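Local coordinates for protein octaprenyl-diphosphate synthase (Bacteroides thetaiotaomicron, PDB 3RMG) that probably acts as a magnesium-dependent prenyltransferase of the FPP/GGPP synthase family, condensing isoprenoid diphosphates into longer polyprenyl chains, at residues 76-81 / 116-121. Sequence-based numbering, arbitrary orientation.
Sequences LELLHT and DYLLAT
In the all-helical isoprenoid synthase fold, helices 67-90 and 102-128 pack antiparallel, and L78 and L79 of the first meet L118, L119 and T121 of the second. The axes of segments 76-81 and 116-121 come within 8.0 Å of each other, and their N-to-C directions differ by 162°. No hydrogen bond spans the interface, so the contact is one of apolar packing.

L78 makes the broadest contact. Its CG stands anti to the carbonyl carbon (chi1 -67°) and the chain is extended beyond it, which carries CD1 to T121 CG2 at 3.6 Å. The other branch, CD2, meets L118 CD2 at 4.1 Å, the two side chains crossing at about a right angle. Lower on the same residue, CB lies 3.8 Å from the backbone O of L118, an acceptor already taken by S122 OG.

L79 starts out pointing from the partner helix, yet CG lies anti to the backbone N, and the second torsion (chi2 56°) then turns CD1 back toward L119 CD1, 3.6 Å away. A82, one helical turn beyond L78, continues the seam against L118 and L119.

Helix 102-128 also borders the second subunit: L119 packs on L119 of that chain, and T121 OG1 hydrogen-bonds its Q143 OE1. T121 thus splits its branches, methyl to L78 and hydroxyl to the other chain. Within helix 67-90, T81 OG1 bonds E77 O at 2.6 Å, from the face of that carbonyl opposite T81 N.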
ATOM      1  N   LEU A  76       2.344   0.041  12.795  1.00 46.53           N
ATOM      2  CA  LEU A  76       1.170   0.900  12.832  1.00 45.07           C
ATOM      3  C   LEU A  76       1.537   2.350  12.573  1.00 42.81           C
ATOM      4  O   LEU A  76       0.817   3.062  11.892  1.00 49.60           O
ATOM      5  CB  LEU A  76       0.412   0.743  14.151  1.00 46.90           C
ATOM      6  CG  LEU A  76      -0.403  -0.561  14.281  1.00 41.66           C
ATOM      7  CD1 LEU A  76      -0.923  -0.737  15.681  1.00 34.69           C
ATOM      8  CD2 LEU A  76      -1.560  -0.620  13.279  1.00 38.11           C
ATOM      9  N   GLU A  77       2.686   2.779  13.073  1.00 45.08           N
ATOM     10  CA  GLU A  77       3.152   4.128  12.790  1.00 45.77           C
ATOM     11  C   GLU A  77       3.472   4.328  11.298  1.00 46.68           C
ATOM     12  O   GLU A  77       3.211   5.387  10.730  1.00 50.08           O
ATOM     13  CB  GLU A  77       4.357   4.465  13.668  1.00 47.58           C
ATOM     14  CG  GLU A  77       4.651   5.952  13.775  1.00 56.15           C
ATOM     15  CD  GLU A  77       3.634   6.695  14.628  1.00 60.22           C
ATOM     16  OE1 GLU A  77       2.728   6.044  15.187  1.00 59.58           O
ATOM     17  OE2 GLU A  77       3.740   7.935  14.741  1.00 71.74           O
ATOM     18  N   LEU A  78       4.033   3.312  10.659  1.00 46.80           N
ATOM     19  CA  LEU A  78       4.268   3.377   9.221  1.00 48.28           C
ATOM     20  C   LEU A  78       2.955   3.445   8.432  1.00 50.70           C
ATOM     21  O   LEU A  78       2.842   4.192   7.446  1.00 50.10           O
ATOM     22  CB  LEU A  78       5.096   2.173   8.758  1.00 50.99           C
ATOM     23  CG  LEU A  78       6.528   2.150   9.291  1.00 49.64           C
ATOM     24  CD1 LEU A  78       7.257   0.886   8.871  1.00 40.35           C
ATOM     25  CD2 LEU A  78       7.260   3.392   8.837  1.00 33.24           C
ATOM     26  N   LEU A  79       1.972   2.653   8.850  1.00 42.63           N
ATOM     27  CA  LEU A  79       0.667   2.650   8.180  1.00 46.10           C
ATOM     28  C   LEU A  79       0.032   4.042   8.228  1.00 48.56           C
ATOM     29  O   LEU A  79      -0.495   4.541   7.229  1.00 48.90           O
ATOM     30  CB  LEU A  79      -0.265   1.614   8.824  1.00 45.30           C
ATOM     31  CG  LEU A  79      -1.725   1.585   8.372  1.00 46.31           C
ATOM     32  CD1 LEU A  79      -1.800   1.406   6.876  1.00 51.01           C
ATOM     33  CD2 LEU A  79      -2.462   0.456   9.064  1.00 44.16           C
ATOM     34  N   HIS A  80       0.090   4.660   9.404  1.00 51.34           N
ATOM     35  CA  HIS A  80      -0.426   6.002   9.602  1.00 53.61           C
ATOM     36  C   HIS A  80       0.324   7.001   8.722  1.00 55.41           C
ATOM     37  O   HIS A  80      -0.279   7.796   7.998  1.00 58.18           O
ATOM     38  CB  HIS A  80      -0.266   6.388  11.063  1.00 55.45           C
ATOM     39  CG  HIS A  80      -0.600   7.817  11.350  1.00 65.42           C
ATOM     40  ND1 HIS A  80      -1.817   8.377  11.025  1.00 67.37           N
ATOM     41  CD2 HIS A  80       0.114   8.793  11.961  1.00 72.99           C
ATOM     42  CE1 HIS A  80      -1.838   9.638  11.419  1.00 67.72           C
ATOM     43  NE2 HIS A  80      -0.679   9.915  11.989  1.00 72.05           N
ATOM     44  N   THR A  81       1.647   6.954   8.778  1.00 51.09           N
ATOM     45  CA  THR A  81       2.447   7.853   7.966  1.00 54.21           C
ATOM     46  C   THR A  81       2.112   7.707   6.497  1.00 54.73           C
ATOM     47  O   THR A  81       1.983   8.705   5.787  1.00 57.71           O
ATOM     48  CB  THR A  81       3.952   7.608   8.140  1.00 58.90           C
ATOM     49  OG1 THR A  81       4.249   7.389   9.527  1.00 63.44           O
ATOM     50  CG2 THR A  81       4.732   8.808   7.633  1.00 51.06           C
ATOM     51  N   ASP A 116       3.406   3.951  -0.949  1.00 60.78           N
ATOM     52  CA  ASP A 116       3.266   2.508  -1.163  1.00 59.78           C
ATOM     53  C   ASP A 116       4.420   1.750  -0.492  1.00 59.73           C
ATOM     54  O   ASP A 116       4.235   0.644   0.026  1.00 56.63           O
ATOM     55  CB  ASP A 116       3.191   2.162  -2.658  1.00 62.15           C
ATOM     56  CG  ASP A 116       1.869   2.580  -3.302  1.00 71.88           C
ATOM     57  OD1 ASP A 116       0.977   3.070  -2.573  1.00 74.81           O
ATOM     58  OD2 ASP A 116       1.725   2.417  -4.542  1.00 65.12           O
ATOM     59  N   TYR A 117       5.607   2.351  -0.511  1.00 60.34           N
ATOM     60  CA  TYR A 117       6.765   1.788   0.177  1.00 62.62           C
ATOM     61  C   TYR A 117       6.523   1.747   1.680  1.00 59.15           C
ATOM     62  O   TYR A 117       6.474   0.669   2.279  1.00 58.29           O
ATOM     63  CB  TYR A 117       8.026   2.603  -0.113  1.00 66.55           C
ATOM     64  CG  TYR A 117       9.282   1.952   0.412  1.00 67.56           C
ATOM     65  CD1 TYR A 117       9.693   0.719  -0.073  1.00 61.59           C
ATOM     66  CD2 TYR A 117      10.058   2.566   1.386  1.00 72.38           C
ATOM     67  CE1 TYR A 117      10.836   0.109   0.396  1.00 67.19           C
ATOM     68  CE2 TYR A 117      11.210   1.965   1.863  1.00 71.68           C
ATOM     69  CZ  TYR A 117      11.592   0.732   1.364  1.00 75.53           C
ATOM     70  OH  TYR A 117      12.737   0.116   1.825  1.00 73.57           O
ATOM     71  N   LEU A 118       6.367   2.924   2.287  1.00 56.97           N
ATOM     72  CA  LEU A 118       6.031   2.995   3.712  1.00 59.42           C
ATOM     73  C   LEU A 118       4.990   1.939   4.062  1.00 56.35           C
ATOM     74  O   LEU A 118       5.107   1.241   5.069  1.00 65.27           O
ATOM     75  CB  LEU A 118       5.527   4.384   4.081  1.00 53.33           C
ATOM     76  CG  LEU A 118       6.607   5.465   4.028  1.00 58.85           C
ATOM     77  CD1 LEU A 118       5.998   6.855   3.904  1.00 53.67           C
ATOM     78  CD2 LEU A 118       7.496   5.379   5.251  1.00 64.54           C
ATOM     79  N   LEU A 119       3.992   1.804   3.197  1.00 56.79           N
ATOM     80  CA  LEU A 119       2.897   0.852   3.386  1.00 53.44           C
ATOM     81  C   LEU A 119       3.349  -0.608   3.327  1.00 55.60           C
ATOM     82  O   LEU A 119       2.839  -1.471   4.050  1.00 54.92           O
ATOM     83  CB  LEU A 119       1.853   1.109   2.310  1.00 53.22           C
ATOM     84  CG  LEU A 119       0.398   0.740   2.531  1.00 56.91           C
ATOM     85  CD1 LEU A 119      -0.176   1.544   3.684  1.00 57.04           C
ATOM     86  CD2 LEU A 119      -0.351   1.054   1.253  1.00 61.19           C
ATOM     87  N   ALA A 120       4.300  -0.898   2.449  1.00 59.29           N
ATOM     88  CA  ALA A 120       4.862  -2.244   2.390  1.00 56.34           C
ATOM     89  C   ALA A 120       5.779  -2.448   3.589  1.00 48.13           C
ATOM     90  O   ALA A 120       5.720  -3.468   4.275  1.00 44.74           O
ATOM     91  CB  ALA A 120       5.628  -2.449   1.086  1.00 60.47           C
ATOM     92  N   THR A 121       6.639  -1.473   3.844  1.00 50.04           N
ATOM     93  CA  THR A 121       7.509  -1.575   5.006  1.00 52.23           C
ATOM     94  C   THR A 121       6.625  -1.812   6.242  1.00 53.14           C
ATOM     95  O   THR A 121       6.897  -2.715   7.053  1.00 50.40           O
ATOM     96  CB  THR A 121       8.403  -0.351   5.159  1.00 55.47           C
ATOM     97  OG1 THR A 121       9.148  -0.165   3.946  1.00 58.78           O
ATOM     98  CG2 THR A 121       9.378  -0.545   6.322  1.00 47.33           C
TER